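Local coordinates for protein putative glucoamylase (Bacteroides uniformis, PDB 4GL3) that is a putative glucoamylase, a predicted hydrolase that probably cleaves glucosidic linkages, at residues Q25-R28 against Y29-F33; T147-R150 against I151-I154; A343-Y346 against F347-L351. All blocks are in the same frame, centred on the assembly; numbering follows the deposited sequence.

All three contacts are local, and each sets buried apolar residues beside exposed polar ones. Interaction 1, where helix 15-27 runs out, lies nearest the chain centre (about 16 Å between centres); interaction 2, in the first half of helix 146-161, and interaction 3, at the end of helix 337-349, lie farther out (about 24 and 23 Å). Their chemistry follows their place: aromatic packing and i to i+3 backbone bonds in 25-33, regular helical bonds with arginine side chains folded back in 147-154, a salt bridge and a ring-covered carbonyl in 343-351. Residues of interaction 3 rest on helix 15-27; interactions 2 and 3 are farthest apart, about 41 Å between centres.

Interaction 1 of 3, residues Q25-R28 against Y29-F33; sequences QTFR and YFWDF
The rings of Phe27 and Trp31 run side by side and point the same way, the benzene of one and the five-membered ring of the other inclined by only 16°. Their centroids are 5.4 Å apart, so the pair is slid and overlaps little; the closest touch is Phe27 CE2 against Trp31 CB at 3.5 Å. Both side chains leave with CG anti to the backbone N (chi1 178° and -172°), which sends them off together. At the in-plane edge of the indole sits Asp32 OD1. Within 29-33, Tyr29 CD1 stands 3.9 Å over the centre of the Phe30 ring. Gln25 OE1 is centred over a face of the Arg28 guanidinium, while its NE2 bonds to Gly357 O.

Below, the backbone turns tightly. Tyr29 N bonds to Thr26 O at 3.0 Å, and Phe30 N to Phe27 O at 3.0 Å, both i to i+3 bonds of the 3-10 type, with the donor above the carbonyl plane. Phe33 N reaches back to Arg28 O at 3.1 Å, nearly in line with the carbonyl.

Arg28 and Asp32 do not pair: NE and OD1 are 5.5 Å apart. Arg28 NH1 bonds to Glu358 O instead, and Asp32 OD1 to a bound glycerol, probably from the crystallisation liquor. Phe27 also meets Phe72, and Trp31 makes a cation-pi contact with Arg81. Replacing Phe27 by an alanine would probably leave the Trp31 methylene and indole without their neighbour and open a gap beside Phe72. The chemistry implies that aromatic packing and backbone bonds, rather than a salt bridge, hold this helix exit together.

Interaction 2 of 3, residues T147-R150 against I151-I154; sequences TENR and IRGI
Arg152 and Asn149 supply the side-chain hydrogen bond of this contact. NH2 of Arg152 donates to OD1 of Asn149 at 2.8 Å, with a bent N-H...O angle of 140°; the amide and guanidinium planes stand 84° apart, and the oxygen lies out of the guanidinium plane. The arginine reaches it by folding back at chi3 (-48°), which lays its guanidinium over Glu148 O and Asn149 CA. NH1 is 3.2 Å from Glu148 O, but the angle is too poor for a bond; it donates instead to Phe141 O and Lys143 O. Asn149 ND2 bonds to Asp144 OD1.

Charged groups are divided otherwise. Glu148 OE2 forms a salt bridge with Arg75 NE and OE1 accepts from Lys143 N; OE1 of Glu148 also lies 4.9 Å from Arg152 NH1, close enough that the charges may influence each other, though they do not touch.

Van der Waals contact involves the isoleucines. Arg150, bent at both chi2 and chi3, lays its guanidinium against Ile154, whose CG1 sits over the centre of one face, 3.6 Å from CZ of Arg150. Thr147 CG2 meets Ile151 CD1 at 4.0 Å.

The backbone bonds are regular. Ile151 N to Thr147 O measures 3.0 Å and Ile154 N to Arg150 O 2.9 Å, with Arg152 N and Gly153 N bonded likewise to Glu148 O and Asn149 O. Four successive i to i+4 bonds are the signature of an alpha helix, here the early turns of helix 146-161, with Ile154 set against helix 75-90, Ile151 against Phe141, and a folded-back arginine joining it to the preceding loop.

Interaction 3 of 3, residues A343-Y346 against F347-L351; sequences AMRY and FYEEL
Arg345 and Glu349, four residues apart, form a salt bridge from NH1 to OE2 at 2.8 Å. The carboxylate oxygen lies at the guanidinium edge, near its plane, whereas the nitrogen meets OE2 from above the carboxylate plane; the two planes are 73° apart. The side chains run alongside each other, with Arg345 CG 3.4 Å from Glu349 CD, and a bend in the arginine at chi3 (-66°) turns its end to the acid.

Tyr346 carries the other large contact. Glu350 CG approaches its CD1 at 3.5 Å, and Leu351 CD1 its CE2 at 3.7 Å, both obliquely. Ala343 O lies over one face of the Phe347 ring, toward the rim and 3.1 Å from CG, while also accepting the backbone N-H of Phe347.

Backbone bonds position these groups. Glu349 N donates to Arg345 O at 2.7 Å, and Tyr346 O takes two donors, Glu350 N and Leu351 N; the second spans i to i+5, a departure from the regular i to i+4 pattern.

Farther out, Arg345 NH2 salt-bridges Asp15 and Glu349 OE1 bonds to Gln12, so both charges have second partners. Selenomethionine Met344 and Tyr348 rest on helix 15-27, while Ala343 and Phe347 pack on helix 326-331, placing the end of helix 337-349 against both.

Interaction 1 of 3, residues Q25-R28 against Y29-F33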
ATOM      1  N   GLN A  25       5.209  -3.026 -17.468  1.00 32.14           N
ATOM      2  CA  GLN A  25       6.102  -1.877 -17.484  1.00 32.45           C
ATOM      3  C   GLN A  25       6.402  -1.406 -16.053  1.00 30.75           C
ATOM      4  O   GLN A  25       7.554  -1.093 -15.730  1.00 28.73           O
ATOM      5  CB  GLN A  25       5.523  -0.719 -18.310  1.00 34.17           C
ATOM      6  CG  GLN A  25       6.569   0.332 -18.715  1.00 31.30           C
ATOM      7  CD  GLN A  25       7.163   0.057 -20.076  1.00 31.78           C
ATOM      8  OE1 GLN A  25       7.157  -1.084 -20.551  1.00 33.49           O
ATOM      9  NE2 GLN A  25       7.653   1.090 -20.720  1.00 30.45           N
ATOM     10  N   THR A  26       5.381  -1.385 -15.200  1.00 29.68           N
ATOM     11  CA  THR A  26       5.529  -0.928 -13.825  1.00 26.89           C
ATOM     12  C   THR A  26       6.384  -1.928 -13.028  1.00 25.87           C
ATOM     13  O   THR A  26       7.119  -1.555 -12.120  1.00 27.52           O
ATOM     14  CB  THR A  26       4.135  -0.639 -13.187  1.00 27.93           C
ATOM     15  OG1 THR A  26       3.344   0.159 -14.105  1.00 27.60           O
ATOM     16  CG2 THR A  26       4.252   0.103 -11.841  1.00 26.59           C
ATOM     17  N   PHE A  27       6.277  -3.201 -13.373  1.00 27.43           N
ATOM     18  CA  PHE A  27       7.016  -4.269 -12.706  1.00 29.44           C
ATOM     19  C   PHE A  27       8.537  -4.015 -12.767  1.00 28.87           C
ATOM     20  O   PHE A  27       9.283  -4.409 -11.863  1.00 30.09           O
ATOM     21  CB  PHE A  27       6.623  -5.623 -13.308  1.00 31.64           C
ATOM     22  CG  PHE A  27       7.358  -6.801 -12.743  1.00 29.08           C
ATOM     23  CD1 PHE A  27       7.025  -7.310 -11.507  1.00 35.47           C
ATOM     24  CD2 PHE A  27       8.357  -7.412 -13.462  1.00 30.63           C
ATOM     25  CE1 PHE A  27       7.689  -8.412 -10.991  1.00 36.48           C
ATOM     26  CE2 PHE A  27       9.044  -8.507 -12.955  1.00 31.53           C
ATOM     27  CZ  PHE A  27       8.699  -9.016 -11.712  1.00 29.61           C
ATOM     28  N   ARG A  28       8.986  -3.369 -13.833  1.00 27.92           N
ATOM     29  CA  ARG A  28      10.398  -3.011 -13.975  1.00 27.93           C
ATOM     30  C   ARG A  28      10.932  -2.237 -12.745  1.00 26.70           C
ATOM     31  O   ARG A  28      12.094  -2.369 -12.423  1.00 27.18           O
ATOM     32  CB  ARG A  28      10.624  -2.157 -15.226  1.00 27.99           C
ATOM     33  CG  ARG A  28      10.567  -2.887 -16.553  1.00 30.14           C
ATOM     34  CD  ARG A  28      10.451  -1.870 -17.673  1.00 32.34           C
ATOM     35  NE  ARG A  28      10.412  -2.427 -19.019  1.00 32.37           N
ATOM     36  CZ  ARG A  28      10.457  -1.695 -20.134  1.00 31.61           C
ATOM     37  NH1 ARG A  28      10.522  -0.356 -20.073  1.00 31.56           N
ATOM     38  NH2 ARG A  28      10.460  -2.294 -21.312  1.00 33.93           N
ATOM     39  N   TYR A  29      10.089  -1.413 -12.123  1.00 28.30           N
ATOM     40  CA  TYR A  29      10.498  -0.618 -10.971  1.00 29.54           C
ATOM     41  C   TYR A  29      10.983  -1.526  -9.818  1.00 29.06           C
ATOM     42  O   TYR A  29      11.884  -1.156  -9.091  1.00 27.26           O
ATOM     43  CB  TYR A  29       9.358   0.312 -10.490  1.00 28.78           C
ATOM     44  CG  TYR A  29       9.799   1.313  -9.445  1.00 27.28           C
ATOM     45  CD1 TYR A  29       9.854   0.960  -8.090  1.00 26.43           C
ATOM     46  CD2 TYR A  29      10.216   2.601  -9.806  1.00 30.93           C
ATOM     47  CE1 TYR A  29      10.296   1.846  -7.123  1.00 25.80           C
ATOM     48  CE2 TYR A  29      10.668   3.511  -8.834  1.00 29.96           C
ATOM     49  CZ  TYR A  29      10.696   3.137  -7.490  1.00 28.46           C
ATOM     50  OH  TYR A  29      11.153   4.012  -6.511  1.00 27.23           O
ATOM     51  N   PHE A  30      10.308  -2.661  -9.625  1.00 25.79           N
ATOM     52  CA  PHE A  30      10.550  -3.536  -8.523  1.00 25.77           C
ATOM     53  C   PHE A  30      11.502  -4.677  -8.823  1.00 26.61           C
ATOM     54  O   PHE A  30      11.973  -5.326  -7.892  1.00 30.95           O
ATOM     55  CB  PHE A  30       9.221  -4.107  -8.038  1.00 26.24           C
ATOM     56  CG  PHE A  30       8.329  -3.063  -7.490  1.00 26.91           C
ATOM     57  CD1 PHE A  30       8.597  -2.510  -6.236  1.00 22.42           C
ATOM     58  CD2 PHE A  30       7.325  -2.514  -8.273  1.00 26.87           C
ATOM     59  CE1 PHE A  30       7.815  -1.502  -5.739  1.00 23.11           C
ATOM     60  CE2 PHE A  30       6.530  -1.489  -7.783  1.00 26.88           C
ATOM     61  CZ  PHE A  30       6.771  -0.984  -6.498  1.00 24.92           C
ATOM     62  N   TRP A  31      11.729  -4.956 -10.102  1.00 29.43           N
ATOM     63  CA  TRP A  31      12.566  -6.048 -10.523  1.00 30.29           C
ATOM     64  C   TRP A  31      13.920  -5.501 -11.003  1.00 30.91           C
ATOM     65  O   TRP A  31      14.913  -5.639 -10.319  1.00 34.06           O
ATOM     66  CB  TRP A  31      11.880  -6.901 -11.619  1.00 32.03           C
ATOM     67  CG  TRP A  31      12.670  -8.105 -11.903  1.00 31.27           C
ATOM     68  CD1 TRP A  31      13.565  -8.280 -12.915  1.00 33.63           C
ATOM     69  CD2 TRP A  31      12.700  -9.295 -11.121  1.00 29.42           C
ATOM     70  NE1 TRP A  31      14.134  -9.525 -12.817  1.00 32.37           N
ATOM     71  CE2 TRP A  31      13.615 -10.163 -11.718  1.00 32.38           C
ATOM     72  CE3 TRP A  31      11.999  -9.727  -9.990  1.00 28.44           C
ATOM     73  CZ2 TRP A  31      13.867 -11.430 -11.220  1.00 32.82           C
ATOM     74  CZ3 TRP A  31      12.243 -10.981  -9.504  1.00 29.91           C
ATOM     75  CH2 TRP A  31      13.176 -11.813 -10.101  1.00 28.52           C
ATOM     76  N   ASP A  32      13.936  -4.891 -12.177  1.00 31.55           N
ATOM     77  CA  ASP A  32      15.161  -4.370 -12.778  1.00 34.48           C
ATOM     78  C   ASP A  32      15.772  -3.234 -11.957  1.00 30.29           C
ATOM     79  O   ASP A  32      16.952  -3.136 -11.853  1.00 33.71           O
ATOM     80  CB  ASP A  32      14.875  -3.858 -14.186  1.00 39.41           C
ATOM     81  CG  ASP A  32      14.169  -4.910 -15.058  1.00 46.79           C
ATOM     82  OD1 ASP A  32      12.948  -5.070 -14.935  1.00 36.87           O
ATOM     83  OD2 ASP A  32      14.852  -5.576 -15.833  1.00 57.57           O
ATOM     84  N   PHE A  33      14.955  -2.393 -11.356  1.00 30.19           N
ATOM     85  CA  PHE A  33      15.454  -1.208 -10.655  1.00 29.60           C
ATOM     86  C   PHE A  33      15.654  -1.405  -9.118  1.00 29.90           C
ATOM     87  O   PHE A  33      16.010  -0.468  -8.426  1.00 33.46           O
ATOM     88  CB  PHE A  33      14.467  -0.064 -10.916  1.00 29.74           C
ATOM     89  CG  PHE A  33      14.891   1.296 -10.382  1.00 27.48           C
ATOM     90  CD1 PHE A  33      16.097   1.860 -10.751  1.00 33.41           C
ATOM     91  CD2 PHE A  33      14.038   2.026  -9.575  1.00 28.57           C
ATOM     92  CE1 PHE A  33      16.464   3.121 -10.275  1.00 33.89           C
ATOM     93  CE2 PHE A  33      14.404   3.276  -9.087  1.00 30.36           C
ATOM     94  CZ  PHE A  33      15.608   3.821  -9.445  1.00 33.49           C
TER

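Interaction 2 of 3, residues T147-R150 against I151-I154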
ATOM      1  N   THR A 147      14.983 -23.616  -1.562  1.00 32.79           N
ATOM      2  CA  THR A 147      14.749 -22.191  -1.602  1.00 34.98           C
ATOM      3  C   THR A 147      13.426 -21.810  -0.925  1.00 34.48           C
ATOM      4  O   THR A 147      13.371 -20.882  -0.120  1.00 29.63           O
ATOM      5  CB  THR A 147      14.786 -21.665  -3.039  1.00 33.07           C
ATOM      6  OG1 THR A 147      16.089 -21.896  -3.572  1.00 33.71           O
ATOM      7  CG2 THR A 147      14.477 -20.193  -3.109  1.00 28.76           C
ATOM      8  N   GLU A 148      12.361 -22.539  -1.223  1.00 31.90           N
ATOM      9  CA  GLU A 148      11.041 -22.130  -0.750  1.00 32.59           C
ATOM     10  C   GLU A 148      10.849 -22.588   0.691  1.00 31.28           C
ATOM     11  O   GLU A 148      10.157 -21.929   1.448  1.00 31.90           O
ATOM     12  CB  GLU A 148       9.905 -22.611  -1.672  1.00 34.91           C
ATOM     13  CG  GLU A 148      10.082 -22.118  -3.100  1.00 37.22           C
ATOM     14  CD  GLU A 148       8.833 -22.205  -3.966  1.00 40.07           C
ATOM     15  OE1 GLU A 148       7.717 -22.495  -3.447  1.00 35.59           O
ATOM     16  OE2 GLU A 148       8.974 -21.932  -5.186  1.00 40.32           O
ATOM     17  N   ASN A 149      11.484 -23.681   1.087  1.00 31.43           N
ATOM     18  CA  ASN A 149      11.450 -24.075   2.491  1.00 32.71           C
ATOM     19  C   ASN A 149      12.066 -22.967   3.329  1.00 32.25           C
ATOM     20  O   ASN A 149      11.531 -22.625   4.388  1.00 28.67           O
ATOM     21  CB  ASN A 149      12.167 -25.404   2.736  1.00 35.27           C
ATOM     22  CG  ASN A 149      11.427 -26.593   2.143  1.00 38.91           C
ATOM     23  OD1 ASN A 149      10.228 -26.516   1.830  1.00 41.16           O
ATOM     24  ND2 ASN A 149      12.143 -27.709   1.982  1.00 37.04           N
ATOM     25  N   ARG A 150      13.147 -22.375   2.819  1.00 31.63           N
ATOM     26  CA  ARG A 150      13.903 -21.371   3.560  1.00 32.99           C
ATOM     27  C   ARG A 150      13.166 -20.032   3.571  1.00 28.17           C
ATOM     28  O   ARG A 150      13.153 -19.350   4.577  1.00 25.70           O
ATOM     29  CB  ARG A 150      15.266 -21.214   2.935  1.00 36.26           C
ATOM     30  CG  ARG A 150      16.228 -20.297   3.687  1.00 44.77           C
ATOM     31  CD  ARG A 150      17.057 -21.077   4.700  1.00 77.67           C
ATOM     32  NE  ARG A 150      16.554 -20.948   6.070  1.00 65.09           N
ATOM     33  CZ  ARG A 150      17.000 -20.077   6.980  1.00 75.02           C
ATOM     34  NH1 ARG A 150      17.981 -19.219   6.692  1.00 90.75           N
ATOM     35  NH2 ARG A 150      16.451 -20.055   8.201  1.00 73.50           N
ATOM     36  N   ILE A 151      12.564 -19.652   2.442  1.00 27.31           N
ATOM     37  CA  ILE A 151      11.677 -18.502   2.392  1.00 25.35           C
ATOM     38  C   ILE A 151      10.610 -18.562   3.482  1.00 28.72           C
ATOM     39  O   ILE A 151      10.419 -17.612   4.229  1.00 26.68           O
ATOM     40  CB  ILE A 151      10.976 -18.347   1.016  1.00 28.25           C
ATOM     41  CG1 ILE A 151      11.959 -17.887  -0.086  1.00 29.78           C
ATOM     42  CG2 ILE A 151       9.872 -17.313   1.126  1.00 26.19           C
ATOM     43  CD1 ILE A 151      11.482 -18.066  -1.524  1.00 28.69           C
ATOM     44  N   ARG A 152       9.885 -19.664   3.554  1.00 28.26           N
ATOM     45  CA  ARG A 152       8.810 -19.802   4.552  1.00 30.98           C
ATOM     46  C   ARG A 152       9.328 -19.755   5.981  1.00 27.19           C
ATOM     47  O   ARG A 152       8.703 -19.128   6.841  1.00 26.20           O
ATOM     48  CB  ARG A 152       8.010 -21.124   4.332  1.00 30.06           C
ATOM     49  CG  ARG A 152       7.139 -21.113   3.069  1.00 31.36           C
ATOM     50  CD  ARG A 152       6.135 -22.251   3.054  1.00 32.04           C
ATOM     51  NE  ARG A 152       6.731 -23.562   3.375  1.00 35.16           N
ATOM     52  CZ  ARG A 152       7.412 -24.324   2.528  1.00 37.99           C
ATOM     53  NH1 ARG A 152       7.616 -23.941   1.268  1.00 40.25           N
ATOM     54  NH2 ARG A 152       7.899 -25.496   2.935  1.00 41.00           N
ATOM     55  N   GLY A 153      10.437 -20.450   6.238  1.00 32.20           N
ATOM     56  CA  GLY A 153      11.070 -20.485   7.578  1.00 27.56           C
ATOM     57  C   GLY A 153      11.498 -19.114   8.048  1.00 29.33           C
ATOM     58  O   GLY A 153      11.240 -18.719   9.209  1.00 27.08           O
ATOM     59  N   ILE A 154      12.141 -18.369   7.144  1.00 25.35           N
ATOM     60  CA  ILE A 154      12.611 -17.056   7.485  1.00 22.37           C
ATOM     61  C   ILE A 154      11.425 -16.161   7.737  1.00 24.92           C
ATOM     62  O   ILE A 154      11.412 -15.429   8.716  1.00 22.75           O
ATOM     63  CB  ILE A 154      13.542 -16.410   6.417  1.00 23.52           C
ATOM     64  CG1 ILE A 154      14.918 -17.141   6.386  1.00 27.39           C
ATOM     65  CG2 ILE A 154      13.720 -14.901   6.707  1.00 20.11           C
ATOM     66  CD1 ILE A 154      15.846 -16.750   5.220  1.00 25.89           C
TER

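Interaction 3 of 3, residues A343-Y346 against F347-L351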
ATOM      1  N   ALA A 343      -9.881   6.003 -17.126  1.00 36.01           N
ATOM      2  CA  ALA A 343      -8.759   6.874 -16.755  1.00 36.48           C
ATOM      3  C   ALA A 343      -7.455   6.274 -17.272  1.00 36.85           C
ATOM      4  O   ALA A 343      -6.609   6.985 -17.812  1.00 36.84           O
ATOM      5  CB  ALA A 343      -8.704   7.050 -15.230  1.00 29.15           C
HETATM    6  N   MSE A 344      -7.314   4.956 -17.132  1.00 37.39           N
HETATM    7  CA  MSE A 344      -6.127   4.250 -17.607  1.00 36.29           C
HETATM    8  C   MSE A 344      -5.907   4.478 -19.096  1.00 36.09           C
HETATM    9  O   MSE A 344      -4.798   4.766 -19.538  1.00 34.90           O
HETATM   10  CB  MSE A 344      -6.235   2.755 -17.335  1.00 34.53           C
HETATM   11  CG  MSE A 344      -4.899   2.001 -17.436  1.00 35.19           C
HETATM   12 SE   MSE A 344      -5.107   0.040 -17.209  0.75 33.91          SE
HETATM   13  CE  MSE A 344      -5.766  -0.003 -15.399  1.00 32.26           C
ATOM     14  N   ARG A 345      -6.970   4.351 -19.877  1.00 37.90           N
ATOM     15  CA  ARG A 345      -6.851   4.469 -21.311  1.00 39.79           C
ATOM     16  C   ARG A 345      -6.533   5.911 -21.707  1.00 39.44           C
ATOM     17  O   ARG A 345      -5.774   6.136 -22.657  1.00 39.60           O
ATOM     18  CB  ARG A 345      -8.119   3.967 -22.024  1.00 41.60           C
ATOM     19  CG  ARG A 345      -7.984   3.857 -23.541  1.00 42.47           C
ATOM     20  CD  ARG A 345      -9.170   3.104 -24.151  1.00 45.62           C
ATOM     21  NE  ARG A 345      -9.193   1.701 -23.733  1.00 45.93           N
ATOM     22  CZ  ARG A 345      -8.474   0.727 -24.292  1.00 46.06           C
ATOM     23  NH1 ARG A 345      -7.665   0.986 -25.322  1.00 42.52           N
ATOM     24  NH2 ARG A 345      -8.571  -0.517 -23.816  1.00 41.77           N
ATOM     25  N   TYR A 346      -7.112   6.871 -20.998  1.00 37.96           N
ATOM     26  CA  TYR A 346      -6.851   8.290 -21.259  1.00 39.13           C
ATOM     27  C   TYR A 346      -5.375   8.625 -20.944  1.00 39.94           C
ATOM     28  O   TYR A 346      -4.702   9.309 -21.735  1.00 39.96           O
ATOM     29  CB  TYR A 346      -7.809   9.173 -20.439  1.00 40.23           C
ATOM     30  CG  TYR A 346      -7.495  10.664 -20.541  1.00 45.53           C
ATOM     31  CD1 TYR A 346      -7.816  11.396 -21.686  1.00 50.15           C
ATOM     32  CD2 TYR A 346      -6.868  11.325 -19.495  1.00 49.55           C
ATOM     33  CE1 TYR A 346      -7.533  12.753 -21.765  1.00 52.79           C
ATOM     34  CE2 TYR A 346      -6.572  12.669 -19.572  1.00 49.19           C
ATOM     35  CZ  TYR A 346      -6.892  13.364 -20.700  1.00 50.26           C
ATOM     36  OH  TYR A 346      -6.581  14.682 -20.734  1.00 68.84           O
ATOM     37  N   PHE A 347      -4.877   8.101 -19.817  1.00 35.12           N
ATOM     38  CA  PHE A 347      -3.515   8.355 -19.400  1.00 37.09           C
ATOM     39  C   PHE A 347      -2.537   7.779 -20.411  1.00 38.22           C
ATOM     40  O   PHE A 347      -1.513   8.392 -20.688  1.00 39.20           O
ATOM     41  CB  PHE A 347      -3.201   7.748 -18.023  1.00 34.17           C
ATOM     42  CG  PHE A 347      -4.000   8.318 -16.875  1.00 34.24           C
ATOM     43  CD1 PHE A 347      -4.555   9.582 -16.918  1.00 33.39           C
ATOM     44  CD2 PHE A 347      -4.165   7.569 -15.728  1.00 32.66           C
ATOM     45  CE1 PHE A 347      -5.275  10.073 -15.835  1.00 35.09           C
ATOM     46  CE2 PHE A 347      -4.866   8.048 -14.644  1.00 33.69           C
ATOM     47  CZ  PHE A 347      -5.429   9.310 -14.698  1.00 33.52           C
ATOM     48  N   TYR A 348      -2.850   6.600 -20.943  1.00 37.93           N
ATOM     49  CA  TYR A 348      -1.971   5.942 -21.899  1.00 38.03           C
ATOM     50  C   TYR A 348      -2.111   6.530 -23.298  1.00 41.42           C
ATOM     51  O   TYR A 348      -1.113   6.903 -23.921  1.00 39.03           O
ATOM     52  CB  TYR A 348      -2.251   4.440 -21.961  1.00 39.68           C
ATOM     53  CG  TYR A 348      -1.313   3.699 -22.878  1.00 38.87           C
ATOM     54  CD1 TYR A 348       0.005   3.436 -22.493  1.00 40.65           C
ATOM     55  CD2 TYR A 348      -1.725   3.244 -24.095  1.00 40.16           C
ATOM     56  CE1 TYR A 348       0.871   2.775 -23.338  1.00 38.32           C
ATOM     57  CE2 TYR A 348      -0.863   2.576 -24.934  1.00 39.55           C
ATOM     58  CZ  TYR A 348       0.424   2.355 -24.537  1.00 38.32           C
ATOM     59  OH  TYR A 348       1.275   1.713 -25.365  1.00 41.23           O
ATOM     60  N   GLU A 349      -3.336   6.595 -23.815  1.00 38.55           N
ATOM     61  CA  GLU A 349      -3.526   6.957 -25.205  1.00 41.34           C
ATOM     62  C   GLU A 349      -3.406   8.460 -25.405  1.00 43.41           C
ATOM     63  O   GLU A 349      -2.840   8.876 -26.384  1.00 42.03           O
ATOM     64  CB  GLU A 349      -4.876   6.421 -25.768  1.00 45.31           C
ATOM     65  CG  GLU A 349      -4.937   4.892 -25.823  1.00 47.12           C
ATOM     66  CD  GLU A 349      -6.226   4.285 -26.382  1.00 48.49           C
ATOM     67  OE1 GLU A 349      -7.186   5.006 -26.712  1.00 48.18           O
ATOM     68  OE2 GLU A 349      -6.265   3.044 -26.492  1.00 48.99           O
ATOM     69  N   GLU A 350      -3.925   9.277 -24.499  1.00 41.89           N
ATOM     70  CA  GLU A 350      -3.943  10.717 -24.739  1.00 46.21           C
ATOM     71  C   GLU A 350      -2.749  11.397 -24.075  1.00 43.35           C
ATOM     72  O   GLU A 350      -2.146  12.266 -24.652  1.00 45.31           O
ATOM     73  CB  GLU A 350      -5.255  11.360 -24.234  1.00 50.28           C
ATOM     74  CG  GLU A 350      -6.540  10.869 -24.898  1.00 56.90           C
ATOM     75  CD  GLU A 350      -6.455  10.960 -26.406  1.00 70.14           C
ATOM     76  OE1 GLU A 350      -6.028  12.029 -26.902  1.00 74.29           O
ATOM     77  OE2 GLU A 350      -6.778   9.958 -27.093  1.00 62.72           O
ATOM     78  N   LEU A 351      -2.434  11.042 -22.842  1.00 43.47           N
ATOM     79  CA  LEU A 351      -1.297  11.675 -22.159  1.00 43.80           C
ATOM     80  C   LEU A 351       0.011  10.908 -22.279  1.00 41.39           C
ATOM     81  O   LEU A 351       1.003  11.376 -21.776  1.00 40.27           O
ATOM     82  CB  LEU A 351      -1.588  11.915 -20.671  1.00 36.19           C
ATOM     83  CG  LEU A 351      -2.819  12.763 -20.338  1.00 38.78           C
ATOM     84  CD1 LEU A 351      -2.937  12.910 -18.815  1.00 32.77           C
ATOM     85  CD2 LEU A 351      -2.777  14.108 -21.086  1.00 39.19           C
TER